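Local coordinates for protein neuraminidase (Influenza A virus, PDB 4GDI) that forms the tetrameric, neuraminidase-like beta-propeller head of a bat influenza virus, with a diverged putative active site, and binds calcium, at residues W9-Q14 with C202-N207; N149-C154 with F323-G328; S172-Y177 with L190-I195. All blocks are in the same frame, centred on the assembly; numbering follows the deposited sequence.

Contact 1 of 3, residues W9-Q14 with C202-N207; sequences WRAKSQ and CYTINN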
loop_
_atom_site.group_PDB
_atom_site.type_symbol
_atom_site.label_atom_id
_atom_site.label_comp_id
_atom_site.label_asym_id
_atom_site.label_seq_id
_atom_site.Cartn_x
_atom_site.Cartn_y
_atom_site.Cartn_z
ATOM N N TRP A 9 13.479 -13.222 20.051
ATOM C CA TRP A 9 13.360 -14.467 19.336
ATOM C C TRP A 9 14.529 -15.374 19.654
ATOM O O TRP A 9 15.631 -14.908 19.931
ATOM C CB TRP A 9 13.329 -14.185 17.836
ATOM C CG TRP A 9 13.281 -15.402 17.009
ATOM C CD1 TRP A 9 12.179 -16.114 16.684
ATOM C CD2 TRP A 9 14.388 -16.052 16.369
ATOM N NE1 TRP A 9 12.519 -17.176 15.886
ATOM C CE2 TRP A 9 13.872 -17.161 15.673
ATOM C CE3 TRP A 9 15.763 -15.801 16.315
ATOM C CZ2 TRP A 9 14.682 -18.034 14.929
ATOM C CZ3 TRP A 9 16.568 -16.657 15.576
ATOM C CH2 TRP A 9 16.022 -17.764 14.889
ATOM N N ARG A 10 14.282 -16.674 19.613
ATOM C CA ARG A 10 15.364 -17.640 19.524
ATOM C C ARG A 10 14.856 -18.825 18.731
ATOM O O ARG A 10 13.651 -19.066 18.675
ATOM C CB ARG A 10 15.845 -18.074 20.908
ATOM C CG ARG A 10 14.868 -18.938 21.665
ATOM C CD ARG A 10 15.043 -18.756 23.164
ATOM N NE ARG A 10 14.718 -17.386 23.570
ATOM C CZ ARG A 10 13.727 -17.036 24.388
ATOM N NH1 ARG A 10 12.931 -17.949 24.939
ATOM N NH2 ARG A 10 13.538 -15.751 24.667
ATOM N N ALA A 11 15.774 -19.563 18.122
ATOM C CA ALA A 11 15.419 -20.720 17.316
ATOM C C ALA A 11 14.654 -21.749 18.142
ATOM O O ALA A 11 14.824 -21.832 19.347
ATOM C CB ALA A 11 16.663 -21.349 16.748
ATOM N N LYS A 12 13.823 -22.541 17.483
ATOM C CA LYS A 12 13.152 -23.635 18.162
ATOM C C LYS A 12 14.234 -24.635 18.535
ATOM O O LYS A 12 15.336 -24.571 18.002
ATOM C CB LYS A 12 12.077 -24.258 17.271
ATOM C CG LYS A 12 11.183 -23.205 16.637
ATOM C CD LYS A 12 9.748 -23.659 16.471
ATOM C CE LYS A 12 8.873 -22.478 16.041
ATOM N NZ LYS A 12 7.477 -22.622 16.483
ATOM N N SER A 13 13.913 -25.558 19.435
ATOM C CA SER A 13 14.929 -26.323 20.159
ATOM C C SER A 13 15.715 -27.306 19.298
ATOM O O SER A 13 16.832 -27.672 19.632
ATOM C CB SER A 13 14.294 -27.059 21.351
ATOM O OG SER A 13 13.297 -27.973 20.921
ATOM N N GLN A 14 15.138 -27.751 18.195
ATOM C CA GLN A 14 15.865 -28.635 17.302
ATOM C C GLN A 14 15.543 -28.261 15.866
ATOM O O GLN A 14 14.463 -27.767 15.582
ATOM C CB GLN A 14 15.477 -30.094 17.552
ATOM C CG GLN A 14 15.791 -30.599 18.962
ATOM C CD GLN A 14 17.288 -30.647 19.252
ATOM O OE1 GLN A 14 18.107 -30.785 18.340
ATOM N NE2 GLN A 14 17.650 -30.527 20.530
ATOM N N CYS A 202 24.933 -17.513 7.496
ATOM C CA CYS A 202 24.846 -18.178 8.797
ATOM C C CYS A 202 23.415 -18.560 9.166
ATOM O O CYS A 202 22.449 -18.016 8.618
ATOM C CB CYS A 202 25.348 -17.233 9.901
ATOM S SG CYS A 202 26.975 -16.451 9.686
ATOM N N TYR A 203 23.295 -19.477 10.123
ATOM C CA TYR A 203 22.016 -19.806 10.737
ATOM C C TYR A 203 22.313 -20.132 12.189
ATOM O O TYR A 203 23.481 -20.243 12.572
ATOM C CB TYR A 203 21.318 -20.972 10.030
ATOM C CG TYR A 203 22.090 -22.257 10.082
ATOM C CD1 TYR A 203 23.042 -22.556 9.110
ATOM C CD2 TYR A 203 21.875 -23.179 11.102
ATOM C CE1 TYR A 203 23.761 -23.742 9.149
ATOM C CE2 TYR A 203 22.584 -24.373 11.149
ATOM C CZ TYR A 203 23.529 -24.640 10.170
ATOM O OH TYR A 203 24.238 -25.806 10.219
ATOM N N THR A 204 21.269 -20.244 13.005
ATOM C CA THR A 204 21.454 -20.594 14.405
ATOM C C THR A 204 20.577 -21.776 14.826
ATOM O O THR A 204 19.448 -21.937 14.360
ATOM C CB THR A 204 21.166 -19.406 15.325
ATOM O OG1 THR A 204 21.422 -19.795 16.682
ATOM C CG2 THR A 204 19.728 -18.957 15.186
ATOM N N ILE A 205 21.125 -22.612 15.699
ATOM C CA ILE A 205 20.395 -23.754 16.245
ATOM C C ILE A 205 21.043 -24.188 17.555
ATOM O O ILE A 205 22.270 -24.139 17.677
ATOM C CB ILE A 205 20.384 -24.945 15.266
ATOM C CG1 ILE A 205 19.323 -25.975 15.678
ATOM C CG2 ILE A 205 21.754 -25.608 15.202
ATOM C CD1 ILE A 205 17.896 -25.437 15.669
ATOM N N ASN A 206 20.217 -24.654 18.498
ATOM C CA ASN A 206 20.575 -24.791 19.926
ATOM C C ASN A 206 21.754 -23.934 20.396
ATOM O O ASN A 206 22.821 -24.453 20.711
ATOM C CB ASN A 206 20.775 -26.261 20.372
ATOM C CG ASN A 206 20.981 -27.226 19.219
ATOM O OD1 ASN A 206 21.957 -27.122 18.475
ATOM N ND2 ASN A 206 20.080 -28.211 19.099
ATOM N N ASN A 207 21.537 -22.621 20.445
ATOM C CA ASN A 207 22.529 -21.665 20.961
ATOM C C ASN A 207 23.916 -21.631 20.267
ATOM O O ASN A 207 24.862 -21.033 20.784
ATOM C CB ASN A 207 22.692 -21.862 22.468
ATOM C CG ASN A 207 21.420 -21.519 23.239
ATOM O OD1 ASN A 207 21.191 -20.363 23.605
ATOM N ND2 ASN A 207 20.582 -22.526 23.478
#

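Contact 2 of 3, residues N149-C154 with F323-G328; sequences NSECIC and FFQPKG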
loop_
_atom_site.group_PDB
_atom_site.type_symbol
_atom_site.label_atom_id
_atom_site.label_comp_id
_atom_site.label_asym_id
_atom_site.label_seq_id
_atom_site.Cartn_x
_atom_site.Cartn_y
_atom_site.Cartn_z
ATOM N N ASN A 149 26.477 -9.477 3.391
ATOM C CA ASN A 149 25.330 -9.522 2.491
ATOM C C ASN A 149 24.512 -10.789 2.702
ATOM O O ASN A 149 24.134 -11.487 1.770
ATOM C CB ASN A 149 25.780 -9.360 1.036
ATOM C CG ASN A 149 26.654 -8.145 0.850
ATOM O OD1 ASN A 149 26.273 -7.026 1.219
ATOM N ND2 ASN A 149 27.853 -8.357 0.339
ATOM N N SER A 150 24.256 -11.067 3.969
ATOM C CA SER A 150 23.377 -12.148 4.371
ATOM C C SER A 150 22.895 -11.771 5.762
ATOM O O SER A 150 23.501 -10.922 6.410
ATOM C CB SER A 150 24.149 -13.459 4.428
ATOM O OG SER A 150 23.287 -14.579 4.480
ATOM N N GLU A 151 21.825 -12.390 6.236
ATOM C CA GLU A 151 21.249 -11.944 7.495
ATOM C C GLU A 151 22.196 -12.163 8.647
ATOM O O GLU A 151 22.933 -13.154 8.687
ATOM C CB GLU A 151 19.897 -12.612 7.795
ATOM C CG GLU A 151 19.932 -14.068 8.213
ATOM C CD GLU A 151 18.539 -14.567 8.663
ATOM O OE1 GLU A 151 17.619 -13.727 8.771
ATOM O OE2 GLU A 151 18.358 -15.781 8.903
ATOM N N CYS A 152 22.163 -11.235 9.598
ATOM C CA CYS A 152 22.882 -11.441 10.842
ATOM C C CYS A 152 22.049 -12.378 11.732
ATOM O O CYS A 152 20.914 -12.712 11.408
ATOM C CB CYS A 152 23.268 -10.109 11.529
ATOM S SG CYS A 152 22.093 -8.759 11.452
ATOM N N ILE A 153 22.634 -12.833 12.826
ATOM C CA ILE A 153 22.035 -13.886 13.620
ATOM C C ILE A 153 21.688 -13.389 15.017
ATOM O O ILE A 153 22.580 -12.978 15.771
ATOM C CB ILE A 153 23.008 -15.080 13.756
ATOM C CG1 ILE A 153 23.306 -15.692 12.388
ATOM C CG2 ILE A 153 22.426 -16.139 14.652
ATOM C CD1 ILE A 153 22.045 -16.089 11.612
ATOM N N CYS A 154 20.399 -13.433 15.364
ATOM C CA CYS A 154 19.935 -12.998 16.697
ATOM C C CYS A 154 19.519 -14.175 17.579
ATOM O O CYS A 154 18.818 -15.081 17.139
ATOM C CB CYS A 154 18.779 -12.007 16.570
ATOM S SG CYS A 154 19.206 -10.469 15.745
ATOM N N PHE A 323 21.835 -18.692 3.614
ATOM C CA PHE A 323 20.759 -19.103 4.498
ATOM C C PHE A 323 19.820 -17.980 4.882
ATOM O O PHE A 323 20.219 -16.819 4.970
ATOM C CB PHE A 323 21.337 -19.623 5.818
ATOM C CG PHE A 323 22.160 -20.861 5.685
ATOM C CD1 PHE A 323 21.576 -22.055 5.318
ATOM C CD2 PHE A 323 23.514 -20.839 6.007
ATOM C CE1 PHE A 323 22.330 -23.198 5.222
ATOM C CE2 PHE A 323 24.271 -21.973 5.915
ATOM C CZ PHE A 323 23.673 -23.160 5.533
ATOM N N PHE A 324 18.571 -18.342 5.144
ATOM C CA PHE A 324 17.725 -17.539 6.033
ATOM C C PHE A 324 16.825 -18.469 6.841
ATOM O O PHE A 324 16.604 -19.627 6.463
ATOM C CB PHE A 324 16.894 -16.497 5.281
ATOM C CG PHE A 324 15.737 -17.068 4.482
ATOM C CD1 PHE A 324 15.916 -17.502 3.180
ATOM C CD2 PHE A 324 14.457 -17.102 5.024
ATOM C CE1 PHE A 324 14.840 -17.987 2.432
ATOM C CE2 PHE A 324 13.375 -17.595 4.297
ATOM C CZ PHE A 324 13.563 -18.029 2.991
ATOM N N GLN A 325 16.342 -17.979 7.972
ATOM C CA GLN A 325 15.497 -18.800 8.837
ATOM C C GLN A 325 14.150 -18.132 9.076
ATOM O O GLN A 325 14.091 -16.984 9.522
ATOM C CB GLN A 325 16.177 -19.065 10.186
ATOM C CG GLN A 325 17.392 -19.971 10.111
ATOM C CD GLN A 325 18.054 -20.139 11.469
ATOM O OE1 GLN A 325 18.642 -19.195 12.008
ATOM N NE2 GLN A 325 17.933 -21.321 12.038
ATOM N N PRO A 326 13.064 -18.857 8.777
ATOM C CA PRO A 326 11.733 -18.389 9.171
ATOM C C PRO A 326 11.707 -18.230 10.684
ATOM O O PRO A 326 12.316 -19.039 11.375
ATOM C CB PRO A 326 10.807 -19.533 8.753
ATOM C CG PRO A 326 11.587 -20.348 7.770
ATOM C CD PRO A 326 13.032 -20.182 8.137
ATOM N N LYS A 327 11.042 -17.207 11.198
ATOM C CA LYS A 327 11.106 -16.952 12.623
ATOM C C LYS A 327 9.758 -17.014 13.318
ATOM O O LYS A 327 9.698 -16.974 14.545
ATOM C CB LYS A 327 11.774 -15.602 12.881
ATOM C CG LYS A 327 13.263 -15.622 12.543
ATOM C CD LYS A 327 13.995 -14.375 13.009
ATOM C CE LYS A 327 15.482 -14.501 12.674
ATOM N NZ LYS A 327 16.194 -13.229 12.885
ATOM N N GLY A 328 8.685 -17.133 12.550
ATOM C CA GLY A 328 7.347 -17.075 13.125
ATOM C C GLY A 328 6.474 -18.292 12.897
ATOM O O GLY A 328 5.259 -18.183 12.986
HETATM O O HOH W 1 19.983 -14.145 4.595
HETATM O O HOH W 2 18.442 -16.403 11.671
HETATM O O HOH W 3 14.934 -14.499 9.106
HETATM O O HOH W 4 18.781 -14.197 12.998
#

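Contact 3 of 3, residues S172-Y177 with L190-I195; sequences SVHRIY and LNTTGI. With NAG (2-acetamido-2-deoxy-beta-D-glucopyranose), chain G; FUC (alpha-L-fucopyranose), chain B.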
loop_
_atom_site.group_PDB
_atom_site.type_symbol
_atom_site.label_atom_id
_atom_site.label_comp_id
_atom_site.label_asym_id
_atom_site.label_seq_id
_atom_site.Cartn_x
_atom_site.Cartn_y
_atom_site.Cartn_z
ATOM N N SER A 172 43.442 -11.027 4.876
ATOM C CA SER A 172 42.182 -10.482 5.360
ATOM C C SER A 172 42.030 -10.665 6.860
ATOM O O SER A 172 42.619 -11.567 7.456
ATOM C CB SER A 172 41.011 -11.139 4.633
ATOM O OG SER A 172 41.068 -12.546 4.744
ATOM N N VAL A 173 41.231 -9.794 7.469
ATOM C CA VAL A 173 40.922 -9.892 8.890
ATOM C C VAL A 173 39.413 -10.110 9.035
ATOM O O VAL A 173 38.631 -9.510 8.310
ATOM C CB VAL A 173 41.373 -8.624 9.640
ATOM C CG1 VAL A 173 40.970 -8.689 11.107
ATOM C CG2 VAL A 173 42.882 -8.453 9.508
ATOM N N HIS A 174 39.019 -10.990 9.951
ATOM C CA HIS A 174 37.612 -11.330 10.143
ATOM C C HIS A 174 37.283 -11.333 11.626
ATOM O O HIS A 174 37.982 -11.938 12.429
ATOM C CB HIS A 174 37.317 -12.686 9.502
ATOM C CG HIS A 174 37.780 -12.766 8.087
ATOM N ND1 HIS A 174 37.093 -12.170 7.047
ATOM C CD2 HIS A 174 38.905 -13.284 7.543
ATOM C CE1 HIS A 174 37.753 -12.359 5.923
ATOM N NE2 HIS A 174 38.857 -13.039 6.195
ATOM N N ARG A 175 36.237 -10.600 11.981
ATOM C CA ARG A 175 35.824 -10.472 13.366
ATOM C C ARG A 175 34.350 -10.834 13.540
ATOM O O ARG A 175 33.524 -10.520 12.683
ATOM C CB ARG A 175 36.002 -9.023 13.813
ATOM C CG ARG A 175 37.430 -8.547 13.841
ATOM C CD ARG A 175 37.505 -7.114 14.334
ATOM N NE ARG A 175 38.880 -6.719 14.598
ATOM C CZ ARG A 175 39.240 -5.556 15.128
ATOM N NH1 ARG A 175 38.319 -4.654 15.459
ATOM N NH2 ARG A 175 40.529 -5.302 15.329
ATOM N N ILE A 176 34.029 -11.487 14.655
ATOM C CA ILE A 176 32.652 -11.611 15.089
ATOM C C ILE A 176 32.336 -10.415 15.966
ATOM O O ILE A 176 33.068 -10.128 16.918
ATOM C CB ILE A 176 32.413 -12.854 15.948
ATOM C CG1 ILE A 176 32.831 -14.112 15.206
ATOM C CG2 ILE A 176 30.930 -12.931 16.334
ATOM C CD1 ILE A 176 32.813 -15.351 16.075
ATOM N N TYR A 177 31.254 -9.719 15.644
ATOM C CA TYR A 177 30.748 -8.666 16.502
ATOM C C TYR A 177 29.475 -9.130 17.212
ATOM O O TYR A 177 28.579 -9.702 16.592
ATOM C CB TYR A 177 30.470 -7.420 15.673
ATOM C CG TYR A 177 31.691 -6.579 15.413
ATOM C CD1 TYR A 177 32.581 -6.890 14.389
ATOM C CD2 TYR A 177 31.956 -5.471 16.190
ATOM C CE1 TYR A 177 33.701 -6.108 14.156
ATOM C CE2 TYR A 177 33.077 -4.693 15.974
ATOM C CZ TYR A 177 33.941 -5.010 14.961
ATOM O OH TYR A 177 35.037 -4.209 14.755
ATOM N N LEU A 190 38.856 -13.481 14.679
ATOM C CA LEU A 190 39.087 -14.893 14.405
ATOM C C LEU A 190 40.526 -15.127 13.934
ATOM O O LEU A 190 41.079 -14.309 13.208
ATOM C CB LEU A 190 38.137 -15.367 13.309
ATOM C CG LEU A 190 36.659 -15.160 13.609
ATOM C CD1 LEU A 190 35.815 -15.615 12.424
ATOM C CD2 LEU A 190 36.299 -15.897 14.867
ATOM N N ASN A 191 41.118 -16.252 14.328
ATOM C CA ASN A 191 42.398 -16.668 13.753
ATOM C C ASN A 191 42.173 -17.366 12.417
ATOM O O ASN A 191 41.819 -18.545 12.363
ATOM C CB ASN A 191 43.191 -17.570 14.718
ATOM C CG ASN A 191 44.519 -18.044 14.117
ATOM O OD1 ASN A 191 44.895 -17.625 13.019
ATOM N ND2 ASN A 191 45.220 -18.929 14.830
ATOM N N THR A 192 42.378 -16.626 11.336
ATOM C CA THR A 192 42.144 -17.132 9.984
ATOM C C THR A 192 43.446 -17.204 9.172
ATOM O O THR A 192 43.443 -17.146 7.931
ATOM C CB THR A 192 41.120 -16.249 9.238
ATOM O OG1 THR A 192 41.563 -14.882 9.244
ATOM C CG2 THR A 192 39.744 -16.346 9.912
ATOM N N THR A 193 44.552 -17.370 9.884
ATOM C CA THR A 193 45.867 -17.510 9.258
ATOM C C THR A 193 45.854 -18.606 8.198
ATOM O O THR A 193 45.478 -19.742 8.467
ATOM C CB THR A 193 46.947 -17.816 10.320
ATOM O OG1 THR A 193 47.042 -16.713 11.231
ATOM C CG2 THR A 193 48.306 -18.045 9.673
ATOM N N GLY A 194 46.238 -18.252 6.977
ATOM C CA GLY A 194 46.313 -19.223 5.899
ATOM C C GLY A 194 45.066 -19.341 5.042
ATOM O O GLY A 194 45.054 -20.079 4.055
ATOM N N ILE A 195 44.008 -18.620 5.401
ATOM C CA ILE A 195 42.785 -18.661 4.611
ATOM C C ILE A 195 42.166 -17.276 4.464
ATOM O O ILE A 195 42.684 -16.302 4.990
ATOM C CB ILE A 195 41.723 -19.630 5.215
ATOM C CG1 ILE A 195 41.098 -19.041 6.487
ATOM C CG2 ILE A 195 42.329 -20.993 5.487
ATOM C CD1 ILE A 195 39.833 -19.778 6.943
HETATM C C1 NAG G . 46.210 -19.596 14.009
HETATM C C2 NAG G . 46.985 -20.315 15.106
HETATM C C3 NAG G . 48.030 -21.297 14.574
HETATM C C4 NAG G . 47.472 -22.139 13.428
HETATM C C5 NAG G . 46.679 -21.276 12.444
HETATM C C6 NAG G . 46.046 -22.129 11.348
HETATM C C7 NAG G . 47.255 -19.468 17.325
HETATM C C8 NAG G . 47.846 -18.442 18.249
HETATM N N2 NAG G . 47.584 -19.381 16.038
HETATM O O3 NAG G . 48.291 -22.147 15.659
HETATM O O4 NAG G . 48.521 -22.817 12.767
HETATM O O5 NAG G . 45.669 -20.581 13.152
HETATM O O6 NAG G . 45.247 -23.117 11.966
HETATM O O7 NAG G . 46.498 -20.345 17.753
HETATM C C1 FUC B . 44.438 -23.795 10.991
HETATM C C2 FUC B . 43.478 -24.705 11.745
HETATM C C3 FUC B . 42.554 -23.836 12.589
HETATM C C4 FUC B . 41.805 -22.910 11.642
HETATM C C5 FUC B . 42.800 -22.065 10.847
HETATM C C6 FUC B . 42.077 -21.172 9.837
HETATM O O2 FUC B . 44.229 -25.553 12.577
HETATM O O3 FUC B . 41.648 -24.625 13.320
HETATM O O4 FUC B . 41.048 -23.704 10.755
HETATM O O5 FUC B . 43.707 -22.913 10.161
HETATM O O HOH W 5 42.936 -14.324 7.075
HETATM O O HOH W 6 40.979 -12.707 11.023
#

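Contact 1 of 3, residues W9-Q14 with C202-N207
The side chains of Trp9 and Thr204 approach from opposite directions, and the outer rim of the indole meets the threonine methyl: CH2 of Trp9 lies 3.9 Å from CG2 of Thr204, with CZ3 equally near, and the approach is oblique to the ring. The indole gets there because its CG stands anti to the backbone N (chi1 177°). OG1 of Thr204 turns instead to the carbonyl of Leu208, and it is the methyl CG2 that meets the tryptophan, whose ring also makes a cation-pi contact with Lys327. Ala11 points its CB at the strand and settles 3.7 Å from O of Thr204, an oxygen that is hydrogen-bonded to NE2 of Gln325. Beyond it, CD1 of Ile205 rests against the backbone, 3.6 Å from O of Lys12 and 3.7 Å from C of Gln14. At the exposed end the amides of Gln14 and Asn206 are inclined by 52°, and ND2 of the poorly ordered Asn206 gives a weak hydrogen bond to O of Ser13 (3.3 Å, 136° at the hydrogen). Adhesion between the N-terminal segment and strand 200-205 therefore rests mainly on methyl and ring contacts, with little direct polar bonding to fix it.

Contact 2 of 3, residues N149-C154 with F323-G328
Glu151 reaches from its loop to the backbone of residues 323-325, and its CB already points that way. The first torsion (chi1 73°) sets CG between the backbone N and the carbonyl carbon, 4.3 Å from O of Phe323, and from there the chain runs on extended. CD comes to 4.1 Å from CA of Phe324. At the tip the two oxygens have different work. OE2 accepts the backbone N-H of Gln325 at 3.1 Å from that N, on its syn side but 34° out of the carboxylate plane, and a water that donates to OE2 donates also to OE1 of Gln325. OE1 of Glu151 is hydrogen-bonded to Ser47 OG, while a second water donates to that OE1 and to O of Gln325. Several bonds thus hold the carboxylate and limit its rotation. Lys327 NZ stays 4.4 Å from OE1 of Glu151, short of a salt bridge. That ammonium group is instead bound to the carbonyl of Phe106 and, at 2.8 Å from NZ, to a water that also joins O of Cys152 and N of Cys154. At the base of the glutamate another water takes the N-H of Glu151 and donates to O of Phe323. One direct bond and four waters thus link two segments whose touching residues are all buried. The segments adjoin two antiparallel sheets of the beta-propeller, strand 153-155 lying at one border of its sheet and strand 317-324 at a border of the sheet that the N-terminal strand 20-25 completes, an arrangement in keeping with the interior of a neuraminidase propeller, where neighbouring blades meet.

Contact 3 of 3, residues S172-Y177 with L190-I195
Where strand 173-180 runs beside the chain leaving strand 183-189, N of Leu190 donates to O of His174 at 2.9 Å, with 156° at the hydrogen, joining the two chains through the backbone. Near this bond Leu190 and Ile176 cross at about a right angle, CD2 of Leu190 resting 3.7 Å from CD1 of Ile176. Leu190 CG is anti to its carbonyl carbon (chi1 -57°), a setting that carries the isobutyl group over the strand; Tyr233 covers it as well. Further along, the imidazole of His174 presents its edge to Thr192, with CD2 of the ring 3.5 Å from OG1 of Thr192 and near the ring plane. Both ring nitrogens are engaged: NE2 of His174 shares a 2.7 Å hydrogen bond with OG of Ser172, and ND1 is bonded to Ser164, which should restrain the rotation of the ring. OG1 of Thr192 is hydrogen-bonded to a water that accepts from N of His174 and donates to O of Leu190. Beyond Leu190 the chain folds into two overlapping turns in the loop between strands 183-189 and 200-205 of the propeller. Asn191 OD1 accepts from the backbone N of Thr193 at 3.2 Å, an Asx turn, and from OG1 of the same threonine at 2.9 Å; residues 192-195 make a type II turn, with Gly194 at a position whose backbone angles call for glycine. The sequence Asn191-Thr192-Thr193 is an N-glycosylation sequon, and ND2 of Asn191 is joined to C1 of the N-acetylglucosamine. Its fucose branch folds back over the loop, where its C6 methyl lies 3.9 Å from CD1 of Ile195 and the sugar is hydrogen-bonded to the carbonyl of Ile235.

From the N terminus, residues 9-14 lead toward strand 20-25 and close contact 1 only much later, against strand 200-205. Residues 149-154 follow inside that loop and begin contact 2, whose partner, 323-328, lies beyond strand 200-205, so the two long loops cross. Contact 3 is local: 172-177 lies on the first strand of a hairpin and 190-195 just follows its second, and it nests inside both loops. Contacts 1 and 2 touch, with Cys202 packed on Phe323, joining the N-terminal segment and three sheets of the propeller. Contact 3 sits apart, its centre about 22 Å from that of contact 2, although both reach the sheet that runs from strand 153-155 to strand 183-189.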